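Local coordinates for protein histone acetyltransferase (Trypanosoma brucei brucei, PDB 6IF4) that probably acetylates protein lysines with acetyl-CoA as a MYST-family enzyme, this piece being its presumed Tudor (Tudor-knot) domain, of the SH3-like clan, at residues A12-T17 with S46-W51; A21-V26 with S55-R60; A27-A30 with L35-Y38; V39-Q44 with R50-S55. All coordinates share one frame; numbering follows the deposited sequence.

Overall arrangement
Interactions 1 to 4 all belong to one small antiparallel sheet of the Tudor-knot domain, in the order 50-53, 35-41, 18-28, 9-13, 57-59. Interactions 3 and 4 are in series: each pins a strand hairpin through strand 35-41, their centres about 12 Å apart. Interaction 1 closes over interaction 4, centres about 5 Å apart; the two share Arg50, and Tyr41 OH lies 2.7 Å from Thr13 O. Interaction 2, about 6 Å from interaction 4 between centres, brings the C-terminal strand back across strand 18-28, and Ala12 CB reaches Leu57 CD2 at 3.6 Å. Interaction 3 lies farthest out, about 16 Å from interaction 1 between centres.

Interaction 1: residues A12-T17 with S46-W51; sequences ATLHET and SRMDRW
Leu14 lays its CD1 methyl over the guanidinium of Arg50, 3.6 Å above the plane and over its centre, with CZ and NH2 of Arg50 both 3.7 Å from Leu14 CD1. The two side chains cross at about a right angle. The plate is held still from its own side of the contact: Arg50 NE and NH2 both donate to Met48 O, at 2.9 Å and 3.2 Å, the NE bond being the straighter, at 159°. The oxygen lies close to the guanidinium plane, while both nitrogens are tilted out of the carbonyl plane, on the same side of it. This side-on grip fixes the rotation of the group and keeps a face turned to Leu14.

Met48 adds the second apolar touch. Bent at both chi2 and chi3 (-64° and -61°), its chain curls back so that CE ends 3.8 Å from Leu14 CD1 and nearly as close to CD2. His15 CE1 stands 4.4 Å from Met48 CE, a looser touch.

The contact joins the turn after strand 9-13 to the 3-10 segment and start of strand 50-53; Tyr41 of strand 35-41 packs on both Leu14 and Arg50, and His19 of strand 18-28 also meets Leu14.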
# COMPACT_ATOMS: atom_id res chain seq x y z
N ALA B 12 -3.32 2.28 -5.05
CA ALA B 12 -2.65 3.11 -4.06
C ALA B 12 -2.48 4.52 -4.61
O ALA B 12 -2.13 4.70 -5.78
CB ALA B 12 -1.29 2.54 -3.66
N THR B 13 -2.75 5.51 -3.77
CA THR B 13 -2.53 6.89 -4.18
C THR B 13 -1.04 7.16 -4.33
O THR B 13 -0.20 6.62 -3.59
CB THR B 13 -3.14 7.87 -3.19
OG1 THR B 13 -2.55 7.69 -1.90
CG2 THR B 13 -4.64 7.67 -3.10
N LEU B 14 -0.71 8.02 -5.28
CA LEU B 14 0.67 8.46 -5.48
C LEU B 14 0.57 9.82 -6.15
O LEU B 14 0.22 9.91 -7.33
CB LEU B 14 1.45 7.47 -6.34
CG LEU B 14 2.80 7.93 -6.89
CD1 LEU B 14 3.77 8.21 -5.75
CD2 LEU B 14 3.37 6.90 -7.85
N HIS B 15 0.86 10.88 -5.39
CA HIS B 15 0.69 12.24 -5.86
C HIS B 15 -0.75 12.47 -6.33
O HIS B 15 -1.02 12.88 -7.46
CB HIS B 15 1.71 12.58 -6.95
CG HIS B 15 3.12 12.42 -6.49
ND1 HIS B 15 4.00 11.53 -7.07
CD2 HIS B 15 3.81 13.04 -5.50
CE1 HIS B 15 5.17 11.61 -6.47
NE2 HIS B 15 5.08 12.52 -5.51
N GLU B 16 -1.68 12.17 -5.42
CA GLU B 16 -3.12 12.40 -5.59
C GLU B 16 -3.70 11.63 -6.79
O GLU B 16 -4.74 12.01 -7.33
CB GLU B 16 -3.45 13.89 -5.72
CG GLU B 16 -2.73 14.85 -4.76
CD GLU B 16 -1.48 15.48 -5.35
OE1 GLU B 16 -1.61 16.31 -6.27
OE2 GLU B 16 -0.36 15.18 -4.86
N THR B 17 -3.07 10.53 -7.18
CA THR B 17 -3.59 9.70 -8.26
C THR B 17 -3.51 8.23 -7.87
O THR B 17 -2.51 7.79 -7.29
CB THR B 17 -2.81 9.95 -9.57
OG1 THR B 17 -2.96 11.32 -9.95
CG2 THR B 17 -3.36 9.07 -10.69
N SER B 46 11.01 0.13 -8.18
CA SER B 46 11.08 -0.09 -6.73
C SER B 46 11.36 1.19 -5.95
O SER B 46 10.94 1.32 -4.80
CB SER B 46 12.14 -1.14 -6.41
OG SER B 46 11.78 -2.41 -6.93
N ARG B 47 12.11 2.13 -6.55
CA ARG B 47 12.38 3.40 -5.88
C ARG B 47 11.11 4.10 -5.40
O ARG B 47 11.14 4.82 -4.40
CB ARG B 47 13.19 4.31 -6.80
CG ARG B 47 14.62 3.80 -7.01
CD ARG B 47 15.37 4.64 -8.01
NE ARG B 47 14.63 4.81 -9.25
CZ ARG B 47 14.90 4.16 -10.38
NH1 ARG B 47 15.91 3.30 -10.43
NH2 ARG B 47 14.15 4.38 -11.45
N MET B 48 10.00 3.91 -6.11
CA MET B 48 8.74 4.56 -5.75
C MET B 48 8.00 3.85 -4.62
O MET B 48 6.97 4.36 -4.18
CB MET B 48 7.84 4.68 -6.97
CG MET B 48 8.48 5.44 -8.12
SD MET B 48 8.81 7.15 -7.68
CE MET B 48 7.16 7.75 -7.34
N ASP B 49 8.49 2.70 -4.21
CA ASP B 49 7.88 1.93 -3.11
C ASP B 49 7.80 2.80 -1.84
O ASP B 49 8.73 3.53 -1.55
CB ASP B 49 8.65 0.67 -2.79
CG ASP B 49 8.72 -0.31 -3.94
OD1 ASP B 49 8.14 -0.08 -4.94
OD2 ASP B 49 9.32 -1.29 -3.75
N ARG B 50 6.72 2.63 -1.11
CA ARG B 50 6.58 3.42 0.12
C ARG B 50 5.60 2.80 1.11
O ARG B 50 4.84 1.98 0.76
CB ARG B 50 6.07 4.82 -0.17
CG ARG B 50 4.87 4.90 -1.07
CD ARG B 50 4.73 6.34 -1.54
NE ARG B 50 5.64 6.49 -2.64
CZ ARG B 50 6.20 7.59 -3.07
NH1 ARG B 50 5.98 8.74 -2.47
NH2 ARG B 50 6.99 7.55 -4.11
N TRP B 51 5.75 3.25 2.34
CA TRP B 51 4.84 2.86 3.40
C TRP B 51 3.61 3.76 3.36
O TRP B 51 3.73 4.98 3.30
CB TRP B 51 5.52 2.95 4.76
CG TRP B 51 6.56 1.91 4.98
CD1 TRP B 51 7.91 2.04 4.80
CD2 TRP B 51 6.35 0.56 5.43
NE1 TRP B 51 8.54 0.86 5.10
CE2 TRP B 51 7.61 -0.06 5.49
CE3 TRP B 51 5.21 -0.17 5.78
CZ2 TRP B 51 7.77 -1.39 5.90
CZ3 TRP B 51 5.37 -1.49 6.18
CH2 TRP B 51 6.64 -2.08 6.23

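Interaction 2: residues A21-V26 with S55-R60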
# COMPACT_ATOMS: atom_id res chain seq x y z
N ALA B 21 -1.15 -1.30 -7.71
CA ALA B 21 -0.04 -1.59 -6.82
C ALA B 21 -0.23 -2.97 -6.20
O ALA B 21 -1.26 -3.63 -6.39
CB ALA B 21 0.10 -0.51 -5.75
N ILE B 22 0.77 -3.39 -5.44
CA ILE B 22 0.75 -4.65 -4.70
C ILE B 22 1.36 -4.38 -3.34
O ILE B 22 2.24 -3.52 -3.19
CB ILE B 22 1.52 -5.78 -5.43
CG1 ILE B 22 0.89 -6.09 -6.79
CG2 ILE B 22 1.58 -7.05 -4.59
CD1 ILE B 22 1.78 -6.94 -7.69
N ILE B 23 0.87 -5.08 -2.33
CA ILE B 23 1.38 -4.92 -0.97
C ILE B 23 2.55 -5.87 -0.77
O ILE B 23 2.40 -7.09 -0.89
CB ILE B 23 0.26 -5.14 0.06
CG1 ILE B 23 -0.64 -3.91 0.01
CG2 ILE B 23 0.84 -5.33 1.45
CD1 ILE B 23 -1.81 -4.00 0.84
N GLN B 24 3.71 -5.31 -0.45
CA GLN B 24 4.92 -6.10 -0.26
C GLN B 24 5.09 -6.56 1.17
O GLN B 24 5.62 -7.65 1.40
CB GLN B 24 6.15 -5.28 -0.64
CG GLN B 24 6.33 -5.00 -2.11
CD GLN B 24 7.79 -5.02 -2.51
OE1 GLN B 24 8.13 -5.24 -3.67
NE2 GLN B 24 8.67 -4.82 -1.53
N GLU B 25 4.64 -5.75 2.13
CA GLU B 25 4.87 -6.02 3.53
C GLU B 25 3.76 -5.36 4.34
O GLU B 25 3.17 -4.37 3.90
CB GLU B 25 6.23 -5.47 4.01
CG GLU B 25 7.45 -6.13 3.40
CD GLU B 25 7.64 -7.56 3.88
OE1 GLU B 25 7.07 -7.92 4.93
OE2 GLU B 25 8.36 -8.32 3.20
N VAL B 26 3.49 -5.92 5.50
CA VAL B 26 2.57 -5.35 6.47
C VAL B 26 3.33 -5.20 7.78
O VAL B 26 4.11 -6.08 8.16
CB VAL B 26 1.31 -6.23 6.65
CG1 VAL B 26 0.43 -5.69 7.76
CG2 VAL B 26 0.54 -6.31 5.34
N SER B 55 -5.82 4.22 4.57
CA SER B 55 -6.62 5.29 3.98
C SER B 55 -6.16 5.66 2.58
O SER B 55 -6.89 6.35 1.86
CB SER B 55 -6.59 6.53 4.88
OG SER B 55 -5.27 6.85 5.27
N ALA B 56 -4.96 5.25 2.18
CA ALA B 56 -4.44 5.52 0.85
C ALA B 56 -4.67 4.37 -0.12
O ALA B 56 -4.26 4.47 -1.28
CB ALA B 56 -2.94 5.84 0.92
N LEU B 57 -5.33 3.30 0.31
CA LEU B 57 -5.45 2.09 -0.48
C LEU B 57 -6.90 1.77 -0.81
O LEU B 57 -7.83 2.15 -0.09
CB LEU B 57 -4.83 0.89 0.25
CG LEU B 57 -3.37 1.00 0.69
CD1 LEU B 57 -2.93 -0.29 1.37
CD2 LEU B 57 -2.48 1.31 -0.49
N ARG B 58 -7.08 1.04 -1.91
CA ARG B 58 -8.37 0.51 -2.33
C ARG B 58 -8.15 -0.91 -2.83
O ARG B 58 -7.10 -1.22 -3.38
CB ARG B 58 -9.00 1.34 -3.47
CG ARG B 58 -9.45 2.73 -3.10
CD ARG B 58 -10.42 3.26 -4.14
NE ARG B 58 -9.85 3.34 -5.48
CZ ARG B 58 -10.18 2.53 -6.49
NH1 ARG B 58 -11.08 1.57 -6.31
NH2 ARG B 58 -9.61 2.69 -7.68
N GLU B 59 -9.15 -1.76 -2.62
CA GLU B 59 -9.12 -3.08 -3.24
C GLU B 59 -9.06 -2.93 -4.75
O GLU B 59 -9.56 -1.96 -5.33
CB GLU B 59 -10.36 -3.88 -2.85
CG GLU B 59 -10.34 -4.47 -1.46
CD GLU B 59 -11.60 -5.28 -1.16
OE1 GLU B 59 -11.87 -5.55 0.02
OE2 GLU B 59 -12.31 -5.64 -2.13
N ARG B 60 -8.42 -3.90 -5.40
CA ARG B 60 -8.32 -3.93 -6.87
C ARG B 60 -8.70 -5.33 -7.37
O ARG B 60 -7.99 -6.27 -7.08
CB ARG B 60 -6.93 -3.50 -7.34
CG ARG B 60 -6.67 -3.66 -8.83
CD ARG B 60 -5.38 -3.08 -9.39
NE ARG B 60 -4.13 -3.54 -8.83
CZ ARG B 60 -3.32 -4.42 -9.39
NH1 ARG B 60 -3.65 -4.97 -10.54
NH2 ARG B 60 -2.20 -4.77 -8.80
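Arg60 approaches residues 21-26 of strand 18-28 with the edge of its guanidinium foremost. Ala21 O lies almost in the plane of that group, and NH2 donates to it at 2.8 Å along a nearly straight line (172°). NH2 stands 46° out of the plane of the Ala21 carbonyl, so the bond does not lie on a lone pair. The chain runs extended through chi1 and chi2, then bends at chi3 (58°), which swings the head round to the alanine carbonyl. Ile22 CG1 sits at the same guanidinium edge, 3.9 Å from NH2. A second donor fixes the group: NE bonds to Val10 O, so the arginine ties the backbones of two adjacent strands together.

Deeper in, Ile23 and Leu57 slant across one another and meet methyl to methyl, CD1 to CD1 at 3.9 Å. Phe4 and Tyr37 each pack against both side chains of this apolar pair.

Strand 18-28, with a classic beta bulge where Gln24 and Glu25 both face Tyr38, curves so that Ile23 meets Leu57 of the last strand, 57-59, which pairs with 9-13. Such a strongly bent sheet closing on a small apolar interior is characteristic of the SH3-like barrel of Tudor and chromo-barrel domains.

Interaction 3: residues A27-A30 with L35-Y38; sequences AHDA and LLYY
With chi1 near -44° in His28 and -78° in Leu35, both side chains leave the backbone with CG beside their own N, and so the imidazole and the isobutyl group run side by side, pointing the same way. They belong to the beta hairpin of strands 18-28 and 35-41, close to its connecting loop. His28 and Leu35 form an antiparallel non-hydrogen-bonded pair, their CA atoms 4.5 Å apart. At that spacing the leucine can lay one branch, CD2, over a face of the imidazole, a CH-pi contact in which the methyl stands 3.5 Å from the ring centroid and 20° off the ring normal. Val26 and Met3 also touch Leu35.

One step along, Ala27 and Leu36 make the hydrogen-bonded pair. Leu36 N donates to Ala27 O at 2.8 Å, and Ala27 N returns a bond to Leu36 O at 3.0 Å; the first is almost straight. These two reciprocal bonds set the register of the hairpin end. On the face of Ala27 and Leu36, the CB of Asp29 comes against Leu36 CD1 at 3.9 Å, just where the backbone leaves the strand. Trp51 of strand 50-53 packs on both Ala27 and Leu36, while Pro53 adds to the leucine, so side chains of the neighbouring strand pack on this face of the hairpin. On the opposite face the methyl over the imidazole is offset toward the rim, with His28 ND1 the ring atom nearest to Leu35 CD2, at 3.3 Å.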
# COMPACT_ATOMS: atom_id res chain seq x y z
N ALA B 27 3.10 -4.09 8.48
CA ALA B 27 3.76 -3.86 9.75
C ALA B 27 2.84 -3.03 10.64
O ALA B 27 2.14 -2.14 10.17
CB ALA B 27 5.10 -3.14 9.57
N HIS B 28 2.83 -3.39 11.92
CA HIS B 28 2.02 -2.66 12.91
C HIS B 28 2.86 -1.51 13.48
O HIS B 28 3.93 -1.78 13.92
CB HIS B 28 1.55 -3.60 14.03
CG HIS B 28 1.04 -4.93 13.61
ND1 HIS B 28 -0.26 -5.32 13.82
CD2 HIS B 28 1.64 -5.98 13.00
CE1 HIS B 28 -0.45 -6.52 13.33
NE2 HIS B 28 0.69 -6.95 12.84
N ASP B 29 2.43 -0.27 13.31
CA ASP B 29 3.04 0.91 13.91
C ASP B 29 2.73 0.87 15.40
O ASP B 29 1.57 1.01 15.80
CB ASP B 29 2.50 2.17 13.24
CG ASP B 29 3.20 3.43 13.70
OD1 ASP B 29 4.39 3.39 14.06
OD2 ASP B 29 2.53 4.48 13.67
N ALA B 30 3.76 0.58 16.20
CA ALA B 30 3.56 0.33 17.63
C ALA B 30 2.80 1.46 18.32
O ALA B 30 1.84 1.21 19.05
CB ALA B 30 4.91 0.09 18.31
N LEU B 35 -2.08 -0.43 11.21
CA LEU B 35 -1.35 -1.24 10.22
C LEU B 35 -0.86 -0.30 9.11
O LEU B 35 -1.61 0.53 8.70
CB LEU B 35 -2.29 -2.29 9.64
CG LEU B 35 -2.53 -3.49 10.53
CD1 LEU B 35 -3.50 -4.46 9.92
CD2 LEU B 35 -1.25 -4.19 10.85
N LEU B 36 0.40 -0.46 8.73
CA LEU B 36 1.00 0.26 7.58
C LEU B 36 1.45 -0.79 6.56
O LEU B 36 1.89 -1.84 6.94
CB LEU B 36 2.16 1.14 8.02
CG LEU B 36 1.79 2.22 9.02
CD1 LEU B 36 3.01 3.01 9.44
CD2 LEU B 36 0.72 3.10 8.48
N TYR B 37 1.33 -0.43 5.31
CA TYR B 37 1.58 -1.33 4.20
C TYR B 37 2.69 -0.77 3.33
O TYR B 37 2.65 0.40 2.94
CB TYR B 37 0.30 -1.53 3.38
CG TYR B 37 -0.91 -1.89 4.23
CD1 TYR B 37 -1.18 -3.21 4.57
CD2 TYR B 37 -1.76 -0.90 4.70
CE1 TYR B 37 -2.27 -3.53 5.35
CE2 TYR B 37 -2.86 -1.22 5.48
CZ TYR B 37 -3.11 -2.54 5.80
OH TYR B 37 -4.19 -2.86 6.58
N TYR B 38 3.67 -1.61 3.02
CA TYR B 38 4.73 -1.25 2.09
C TYR B 38 4.25 -1.65 0.70
O TYR B 38 4.19 -2.84 0.38
CB TYR B 38 6.04 -1.95 2.44
CG TYR B 38 7.24 -1.35 1.75
CD1 TYR B 38 7.62 -0.04 1.99
CD2 TYR B 38 7.99 -2.10 0.85
CE1 TYR B 38 8.72 0.51 1.35
CE2 TYR B 38 9.09 -1.56 0.21
CZ TYR B 38 9.45 -0.25 0.47
OH TYR B 38 10.54 0.29 -0.16

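Interaction 4: residues V39-Q44 with R50-S55; sequences VHYVEQ and RWLPGS
Val39 N donates to Arg50 O at 2.9 Å, the shorter of two backbone bonds that join strands 35-41 and 50-53 here. The return bond, Arg50 N to Val39 O, is longer at 3.2 Å. Together they make an antiparallel hydrogen-bonded pair. The short runs 39-41 and 50-53 make an angle of 115° between their N-to-C directions, while Leu52 continues the pairing with Tyr37.

The Val39 and Leu52 side chains cross at about a right angle, Val39 CG2 meeting Leu52 CD1 at 3.7 Å; with chi1 at -43°, this CG2 lies between the valine's backbone N and carbonyl carbon. Tyr41 and Leu52 come at each other from opposite directions, Tyr41 OH reaching Leu52 CD1 at 3.6 Å. The phenol passes Arg50 at a slant, OH 3.7 Å from Arg50 CD; Arg50 NE, which bonds to Met48 O, lies at the ring edge, and ring and guanidinium are turned 74° apart. The polar end of Tyr41 is satisfied elsewhere, by a hydrogen bond to Thr13 O.

Ala12 of strand 9-13 touches both Tyr41 and Leu52, so the hairpin packs inward on the first strand. A type I turn, Tyr41 to Gln44, begins the link in this beta hairpin of strands 35-41 and 50-53, part of the SH3-like Tudor-knot fold.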
# COMPACT_ATOMS: atom_id res chain seq x y z
N VAL B 39 3.89 -0.67 -0.11
CA VAL B 39 3.26 -0.92 -1.40
C VAL B 39 4.30 -0.76 -2.49
O VAL B 39 5.21 0.07 -2.39
CB VAL B 39 2.05 0.00 -1.62
CG1 VAL B 39 1.21 0.10 -0.35
CG2 VAL B 39 2.48 1.38 -2.09
N HIS B 40 4.19 -1.59 -3.52
CA HIS B 40 4.97 -1.44 -4.73
C HIS B 40 4.03 -1.09 -5.87
O HIS B 40 3.04 -1.80 -6.10
CB HIS B 40 5.74 -2.73 -5.05
CG HIS B 40 6.35 -2.74 -6.43
ND1 HIS B 40 7.36 -1.89 -6.80
CD2 HIS B 40 6.08 -3.50 -7.51
CE1 HIS B 40 7.69 -2.12 -8.06
NE2 HIS B 40 6.93 -3.09 -8.51
N TYR B 41 4.31 0.00 -6.56
CA TYR B 41 3.50 0.40 -7.70
C TYR B 41 3.90 -0.48 -8.88
O TYR B 41 5.08 -0.56 -9.24
CB TYR B 41 3.68 1.88 -8.02
CG TYR B 41 3.24 2.76 -6.89
CD1 TYR B 41 1.92 3.18 -6.79
CD2 TYR B 41 4.13 3.15 -5.91
CE1 TYR B 41 1.51 3.99 -5.74
CE2 TYR B 41 3.74 3.94 -4.86
CZ TYR B 41 2.43 4.36 -4.78
OH TYR B 41 2.05 5.15 -3.73
N VAL B 42 2.90 -1.14 -9.46
CA VAL B 42 3.13 -2.20 -10.42
C VAL B 42 3.86 -1.71 -11.66
O VAL B 42 4.68 -2.43 -12.24
CB VAL B 42 1.76 -2.83 -10.75
CG1 VAL B 42 1.77 -3.39 -12.12
CG2 VAL B 42 1.41 -3.88 -9.70
N GLU B 43 3.61 -0.47 -12.08
CA GLU B 43 4.25 0.10 -13.26
C GLU B 43 5.21 1.22 -12.89
O GLU B 43 5.39 2.17 -13.65
CB GLU B 43 3.20 0.58 -14.25
CG GLU B 43 2.38 -0.57 -14.82
CD GLU B 43 1.76 -0.24 -16.16
OE1 GLU B 43 2.41 -0.52 -17.19
OE2 GLU B 43 0.63 0.28 -16.18
N GLN B 44 5.83 1.13 -11.71
CA GLN B 44 6.90 2.03 -11.32
C GLN B 44 8.08 1.24 -10.78
O GLN B 44 7.96 0.08 -10.37
CB GLN B 44 6.42 3.04 -10.26
CG GLN B 44 5.15 3.78 -10.62
CD GLN B 44 5.42 5.11 -11.30
OE1 GLN B 44 6.50 5.69 -11.15
NE2 GLN B 44 4.44 5.61 -12.04
N ARG B 50 6.72 2.63 -1.11
CA ARG B 50 6.58 3.42 0.12
C ARG B 50 5.60 2.80 1.11
O ARG B 50 4.84 1.98 0.76
CB ARG B 50 6.07 4.82 -0.17
CG ARG B 50 4.87 4.90 -1.07
CD ARG B 50 4.73 6.34 -1.54
NE ARG B 50 5.64 6.49 -2.64
CZ ARG B 50 6.20 7.59 -3.07
NH1 ARG B 50 5.98 8.74 -2.47
NH2 ARG B 50 6.99 7.55 -4.11
N TRP B 51 5.75 3.25 2.34
CA TRP B 51 4.84 2.86 3.40
C TRP B 51 3.61 3.76 3.36
O TRP B 51 3.73 4.98 3.30
CB TRP B 51 5.52 2.95 4.76
CG TRP B 51 6.56 1.91 4.98
CD1 TRP B 51 7.91 2.04 4.80
CD2 TRP B 51 6.35 0.56 5.43
NE1 TRP B 51 8.54 0.86 5.10
CE2 TRP B 51 7.61 -0.06 5.49
CE3 TRP B 51 5.21 -0.17 5.78
CZ2 TRP B 51 7.77 -1.39 5.90
CZ3 TRP B 51 5.37 -1.49 6.18
CH2 TRP B 51 6.64 -2.08 6.23
N LEU B 52 2.42 3.15 3.39
CA LEU B 52 1.18 3.92 3.35
C LEU B 52 0.19 3.37 4.34
O LEU B 52 0.19 2.16 4.63
CB LEU B 52 0.56 3.89 1.94
CG LEU B 52 1.38 4.52 0.82
CD1 LEU B 52 0.74 4.24 -0.53
CD2 LEU B 52 1.53 6.02 1.05
N PRO B 53 -0.67 4.21 4.91
CA PRO B 53 -1.78 3.73 5.73
C PRO B 53 -2.90 3.19 4.85
O PRO B 53 -2.92 3.37 3.63
CB PRO B 53 -2.22 4.97 6.49
CG PRO B 53 -1.92 6.09 5.55
CD PRO B 53 -0.66 5.68 4.82
N GLY B 54 -3.85 2.51 5.50
CA GLY B 54 -4.97 1.94 4.76
C GLY B 54 -5.81 2.99 4.06
O GLY B 54 -6.45 2.69 3.04
N SER B 55 -5.82 4.22 4.57
CA SER B 55 -6.62 5.29 3.98
C SER B 55 -6.16 5.66 2.58
O SER B 55 -6.89 6.35 1.86
CB SER B 55 -6.59 6.53 4.88
OG SER B 55 -5.27 6.85 5.27